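Long-range contact in nucleoporin NUP82 (Chaetomium thermophilum, PDB 5CWW), which probably serves as a structural component of the nuclear pore complex, this part being its N-terminal beta-propeller domain: residues P45-F57 against P561-L573. Sequence-based numbering, arbitrary orientation.
Sequences PRRTIARRGTEIF and PLAAATSIDDPDL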
loop_
_atom_site.group_PDB
_atom_site.type_symbol
_atom_site.label_atom_id
_atom_site.label_comp_id
_atom_site.label_asym_id
_atom_site.label_seq_id
_atom_site.Cartn_x
_atom_site.Cartn_y
_atom_site.Cartn_z
ATOM N N PRO B 45 -9.350 -0.205 -9.240
ATOM C CA PRO B 45 -8.244 -0.453 -10.171
ATOM C C PRO B 45 -8.507 -1.646 -11.085
ATOM O O PRO B 45 -9.318 -2.510 -10.748
ATOM C CB PRO B 45 -7.057 -0.727 -9.243
ATOM C CG PRO B 45 -7.668 -1.225 -7.983
ATOM C CD PRO B 45 -8.978 -0.509 -7.847
ATOM N N ARG B 46 -7.827 -1.680 -12.227
ATOM C CA ARG B 46 -7.979 -2.768 -13.185
ATOM C C ARG B 46 -6.617 -3.255 -13.673
ATOM O O ARG B 46 -6.136 -2.841 -14.732
ATOM C CB ARG B 46 -8.831 -2.325 -14.378
ATOM C CG ARG B 46 -9.154 -3.455 -15.348
ATOM C CD ARG B 46 -9.882 -2.962 -16.590
ATOM N NE ARG B 46 -10.244 -4.073 -17.471
ATOM C CZ ARG B 46 -10.265 -4.018 -18.801
ATOM N NH1 ARG B 46 -9.950 -2.900 -19.441
ATOM N NH2 ARG B 46 -10.609 -5.092 -19.497
ATOM N N ARG B 47 -6.004 -4.137 -12.887
ATOM C CA ARG B 47 -4.754 -4.785 -13.267
ATOM C C ARG B 47 -5.057 -6.155 -13.859
ATOM O O ARG B 47 -4.637 -7.183 -13.328
ATOM C CB ARG B 47 -3.823 -4.909 -12.060
ATOM C CG ARG B 47 -3.461 -3.571 -11.442
ATOM C CD ARG B 47 -2.331 -3.694 -10.436
ATOM N NE ARG B 47 -1.982 -2.396 -9.867
ATOM C CZ ARG B 47 -1.229 -1.487 -10.480
ATOM N NH1 ARG B 47 -0.740 -1.726 -11.690
ATOM N NH2 ARG B 47 -0.967 -0.332 -9.885
ATOM N N THR B 48 -5.791 -6.156 -14.965
ATOM C CA THR B 48 -6.340 -7.383 -15.525
ATOM C C THR B 48 -5.379 -8.100 -16.477
ATOM O O THR B 48 -5.747 -9.103 -17.090
ATOM C CB THR B 48 -7.654 -7.088 -16.266
ATOM O OG1 THR B 48 -7.494 -5.914 -17.069
ATOM C CG2 THR B 48 -8.781 -6.858 -15.269
ATOM N N ILE B 49 -4.156 -7.590 -16.596
ATOM C CA ILE B 49 -3.134 -8.233 -17.420
ATOM C C ILE B 49 -1.869 -8.477 -16.605
ATOM O O ILE B 49 -1.367 -7.578 -15.929
ATOM C CB ILE B 49 -2.779 -7.393 -18.667
ATOM C CG1 ILE B 49 -4.028 -7.158 -19.522
ATOM C CG2 ILE B 49 -1.705 -8.098 -19.495
ATOM C CD1 ILE B 49 -3.812 -6.227 -20.707
ATOM N N ALA B 50 -1.370 -9.706 -16.676
ATOM C CA ALA B 50 -0.110 -10.088 -16.047
ATOM C C ALA B 50 0.706 -10.897 -17.045
ATOM O O ALA B 50 0.160 -11.383 -18.033
ATOM C CB ALA B 50 -0.361 -10.887 -14.777
ATOM N N ARG B 51 2.003 -11.049 -16.789
ATOM C CA ARG B 51 2.886 -11.694 -17.756
ATOM C C ARG B 51 4.056 -12.435 -17.129
ATOM O O ARG B 51 4.440 -12.180 -15.988
ATOM C CB ARG B 51 3.452 -10.655 -18.728
ATOM C CG ARG B 51 4.406 -9.661 -18.070
ATOM C CD ARG B 51 5.098 -8.795 -19.095
ATOM N NE ARG B 51 6.150 -9.512 -19.816
ATOM C CZ ARG B 51 7.433 -9.550 -19.459
ATOM N NH1 ARG B 51 7.854 -8.921 -18.370
ATOM N NH2 ARG B 51 8.301 -10.232 -20.194
ATOM N N ARG B 52 4.615 -13.351 -17.911
ATOM C CA ARG B 52 5.900 -13.964 -17.616
ATOM C C ARG B 52 6.547 -14.287 -18.956
ATOM O O ARG B 52 5.974 -15.013 -19.770
ATOM C CB ARG B 52 5.743 -15.214 -16.743
ATOM C CG ARG B 52 4.850 -16.301 -17.321
ATOM C CD ARG B 52 4.746 -17.487 -16.374
ATOM N NE ARG B 52 4.123 -18.643 -17.012
ATOM C CZ ARG B 52 3.994 -19.836 -16.439
ATOM N NH1 ARG B 52 4.441 -20.042 -15.207
ATOM N NH2 ARG B 52 3.416 -20.830 -17.100
ATOM N N GLY B 53 7.732 -13.735 -19.192
ATOM C CA GLY B 53 8.356 -13.832 -20.499
ATOM C C GLY B 53 7.412 -13.301 -21.564
ATOM O O GLY B 53 6.939 -12.168 -21.470
ATOM N N THR B 54 7.120 -14.129 -22.562
ATOM C CA THR B 54 6.211 -13.748 -23.641
ATOM C C THR B 54 4.780 -14.229 -23.392
ATOM O O THR B 54 3.888 -13.978 -24.204
ATOM C CB THR B 54 6.692 -14.300 -24.995
ATOM O OG1 THR B 54 6.828 -15.725 -24.918
ATOM C CG2 THR B 54 8.028 -13.684 -25.372
ATOM N N GLU B 55 4.563 -14.918 -22.275
ATOM C CA GLU B 55 3.222 -15.352 -21.895
ATOM C C GLU B 55 2.482 -14.230 -21.180
ATOM O O GLU B 55 3.088 -13.451 -20.441
ATOM C CB GLU B 55 3.279 -16.583 -20.986
ATOM C CG GLU B 55 3.887 -17.823 -21.623
ATOM C CD GLU B 55 3.842 -19.029 -20.699
ATOM O OE1 GLU B 55 3.273 -18.914 -19.591
ATOM O OE2 GLU B 55 4.375 -20.093 -21.078
ATOM N N ILE B 56 1.171 -14.152 -21.397
ATOM C CA ILE B 56 0.340 -13.187 -20.689
ATOM C C ILE B 56 -0.937 -13.844 -20.172
ATOM O O ILE B 56 -1.409 -14.838 -20.724
ATOM C CB ILE B 56 -0.036 -11.980 -21.584
ATOM C CG1 ILE B 56 -0.862 -12.423 -22.796
ATOM C CG2 ILE B 56 1.220 -11.249 -22.030
ATOM C CD1 ILE B 56 -1.472 -11.271 -23.570
ATOM N N PHE B 57 -1.481 -13.268 -19.106
ATOM C CA PHE B 57 -2.715 -13.744 -18.493
ATOM C C PHE B 57 -3.705 -12.590 -18.458
ATOM O O PHE B 57 -3.437 -11.556 -17.849
ATOM C CB PHE B 57 -2.451 -14.282 -17.086
ATOM C CG PHE B 57 -1.469 -15.417 -17.047
ATOM C CD1 PHE B 57 -0.106 -15.175 -17.101
ATOM C CD2 PHE B 57 -1.908 -16.726 -16.960
ATOM C CE1 PHE B 57 0.800 -16.218 -17.068
ATOM C CE2 PHE B 57 -1.008 -17.774 -16.925
ATOM C CZ PHE B 57 0.348 -17.520 -16.978
ATOM N N PRO B 561 -12.678 1.436 -19.190
ATOM C CA PRO B 561 -11.398 1.477 -18.479
ATOM C C PRO B 561 -10.341 0.630 -19.174
ATOM O O PRO B 561 -10.677 -0.365 -19.817
ATOM C CB PRO B 561 -11.744 0.905 -17.104
ATOM C CG PRO B 561 -12.876 -0.017 -17.368
ATOM C CD PRO B 561 -13.671 0.610 -18.481
ATOM N N LEU B 562 -9.079 1.029 -19.045
ATOM C CA LEU B 562 -7.981 0.303 -19.666
ATOM C C LEU B 562 -7.269 -0.568 -18.642
ATOM O O LEU B 562 -7.065 -0.158 -17.498
ATOM C CB LEU B 562 -6.988 1.275 -20.309
ATOM C CG LEU B 562 -7.568 2.256 -21.331
ATOM C CD1 LEU B 562 -6.475 3.170 -21.866
ATOM C CD2 LEU B 562 -8.256 1.521 -22.475
ATOM N N ALA B 563 -6.901 -1.773 -19.057
ATOM C CA ALA B 563 -6.064 -2.631 -18.235
ATOM C C ALA B 563 -4.728 -1.938 -17.998
ATOM O O ALA B 563 -4.169 -1.333 -18.914
ATOM C CB ALA B 563 -5.862 -3.979 -18.901
ATOM N N ALA B 564 -4.236 -2.007 -16.765
ATOM C CA ALA B 564 -2.961 -1.395 -16.410
ATOM C C ALA B 564 -1.878 -1.827 -17.387
ATOM O O ALA B 564 -1.741 -3.013 -17.688
ATOM C CB ALA B 564 -2.571 -1.764 -14.991
ATOM N N ALA B 565 -1.125 -0.850 -17.885
ATOM C CA ALA B 565 -0.098 -1.094 -18.890
ATOM C C ALA B 565 0.896 -2.148 -18.420
ATOM O O ALA B 565 1.338 -2.129 -17.274
ATOM C CB ALA B 565 0.625 0.201 -19.225
ATOM N N THR B 566 1.235 -3.068 -19.315
ATOM C CA THR B 566 2.201 -4.119 -19.024
ATOM C C THR B 566 3.380 -4.003 -19.981
ATOM O O THR B 566 3.232 -4.199 -21.187
ATOM C CB THR B 566 1.569 -5.516 -19.147
ATOM O OG1 THR B 566 0.388 -5.582 -18.334
ATOM C CG2 THR B 566 2.549 -6.591 -18.706
ATOM N N SER B 567 4.546 -3.673 -19.438
ATOM C CA SER B 567 5.741 -3.485 -20.249
ATOM C C SER B 567 6.422 -4.818 -20.538
ATOM O O SER B 567 6.616 -5.638 -19.640
ATOM C CB SER B 567 6.719 -2.536 -19.552
ATOM O OG SER B 567 7.801 -2.210 -20.409
ATOM N N ILE B 568 6.780 -5.021 -21.802
ATOM C CA ILE B 568 7.439 -6.248 -22.242
ATOM C C ILE B 568 8.637 -5.924 -23.124
ATOM O O ILE B 568 8.536 -5.118 -24.048
ATOM C CB ILE B 568 6.471 -7.162 -23.019
ATOM C CG1 ILE B 568 5.139 -7.256 -22.266
ATOM C CG2 ILE B 568 7.110 -8.533 -23.240
ATOM C CD1 ILE B 568 4.186 -8.339 -22.756
ATOM N N ASP B 569 9.771 -6.549 -22.823
ATOM C CA ASP B 569 10.988 -6.364 -23.606
ATOM C C ASP B 569 11.584 -7.716 -23.965
ATOM O O ASP B 569 12.456 -8.228 -23.263
ATOM C CB ASP B 569 12.011 -5.521 -22.841
ATOM C CG ASP B 569 13.261 -5.235 -23.659
ATOM O OD1 ASP B 569 13.150 -5.118 -24.897
ATOM O OD2 ASP B 569 14.355 -5.131 -23.066
ATOM N N ASP B 570 11.101 -8.286 -25.063
ATOM C CA ASP B 570 11.553 -9.590 -25.529
ATOM C C ASP B 570 12.496 -9.419 -26.721
ATOM O O ASP B 570 12.287 -8.535 -27.548
ATOM C CB ASP B 570 10.352 -10.456 -25.910
ATOM C CG ASP B 570 10.759 -11.798 -26.476
ATOM O OD1 ASP B 570 10.938 -12.747 -25.684
ATOM O OD2 ASP B 570 10.902 -11.906 -27.712
ATOM N N PRO B 571 13.541 -10.260 -26.813
ATOM C CA PRO B 571 14.476 -10.130 -27.938
ATOM C C PRO B 571 13.849 -10.432 -29.299
ATOM O O PRO B 571 14.291 -9.875 -30.303
ATOM C CB PRO B 571 15.568 -11.155 -27.608
ATOM C CG PRO B 571 14.931 -12.110 -26.662
ATOM C CD PRO B 571 13.987 -11.285 -25.855
ATOM N N ASP B 572 12.836 -11.294 -29.330
ATOM C CA ASP B 572 12.200 -11.683 -30.586
ATOM C C ASP B 572 10.996 -10.803 -30.917
ATOM O O ASP B 572 10.854 -10.340 -32.049
ATOM C CB ASP B 572 11.768 -13.151 -30.533
ATOM C CG ASP B 572 12.936 -14.097 -30.326
ATOM O OD1 ASP B 572 14.054 -13.777 -30.783
ATOM O OD2 ASP B 572 12.736 -15.164 -29.709
ATOM N N LEU B 573 10.129 -10.580 -29.933
ATOM C CA LEU B 573 8.924 -9.781 -30.143
ATOM C C LEU B 573 9.224 -8.287 -30.062
ATOM O O LEU B 573 8.527 -7.474 -30.669
ATOM C CB LEU B 573 7.850 -10.154 -29.121
ATOM C CG LEU B 573 7.257 -11.558 -29.251
ATOM C CD1 LEU B 573 6.361 -11.864 -28.060
ATOM C CD2 LEU B 573 6.484 -11.709 -30.554
HETATM O O HOH W 1 -2.779 -5.120 -15.903
#
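R46 O accepts a hydrogen bond from A564 N at 2.9 Å, nearly end-on to the carbonyl (C=O...N 162°), and the CA of A563 adds a CH...O contact to the same oxygen. This is the one direct hydrogen bond established between the two segments, which belong to neighbouring blades of the beta-propeller: the four-stranded sheet that begins with 49-52 and the C-terminal sheet 566-570, 576-580, 585-589. Next along, a water bridges the two segments, accepting from I49 N and donating to A564 O at 3.0 Å. From there strands 49-52 and 566-570 run roughly parallel, their axes 22° apart and 7.9 Å at closest approach, so side chains fill the gap. A563 CB lies 3.5 Å from I49 CD1 and also sits over one face of the R46 guanidinium, offset toward its rim. R47 turns from this seam to a salt bridge with D391, its NH1 still touching A564 CB. R51 spans the middle: its CD rests 3.4 Å from T566 CG2, and its NE passes along I568 CG1. CG of R51 lies between its backbone N and carbonyl carbon (chi1 67°) and the side chain bends at chi3, which brings R51 NH2 back to G53 O at 2.7 Å, within the type II' turn R52-E55 that joins strands 49-52 and 55-60. The guanidinium is thereby tied to its own hairpin while I568 CA lies over one of its faces. I56 CG2 meets I568 CD1, and L578 of strand 576-580 also packs on I56. At the turn, T54 OG1 is hydrogen-bonded to D68 OD1, while its methyl CG2 meets D570 and L573. D570 OD2 accepts from D572 N, from above the carboxylate plane, to close an Asx turn, and from L573 N at 2.7 Å on its anti lone pair, completing an Asx motif.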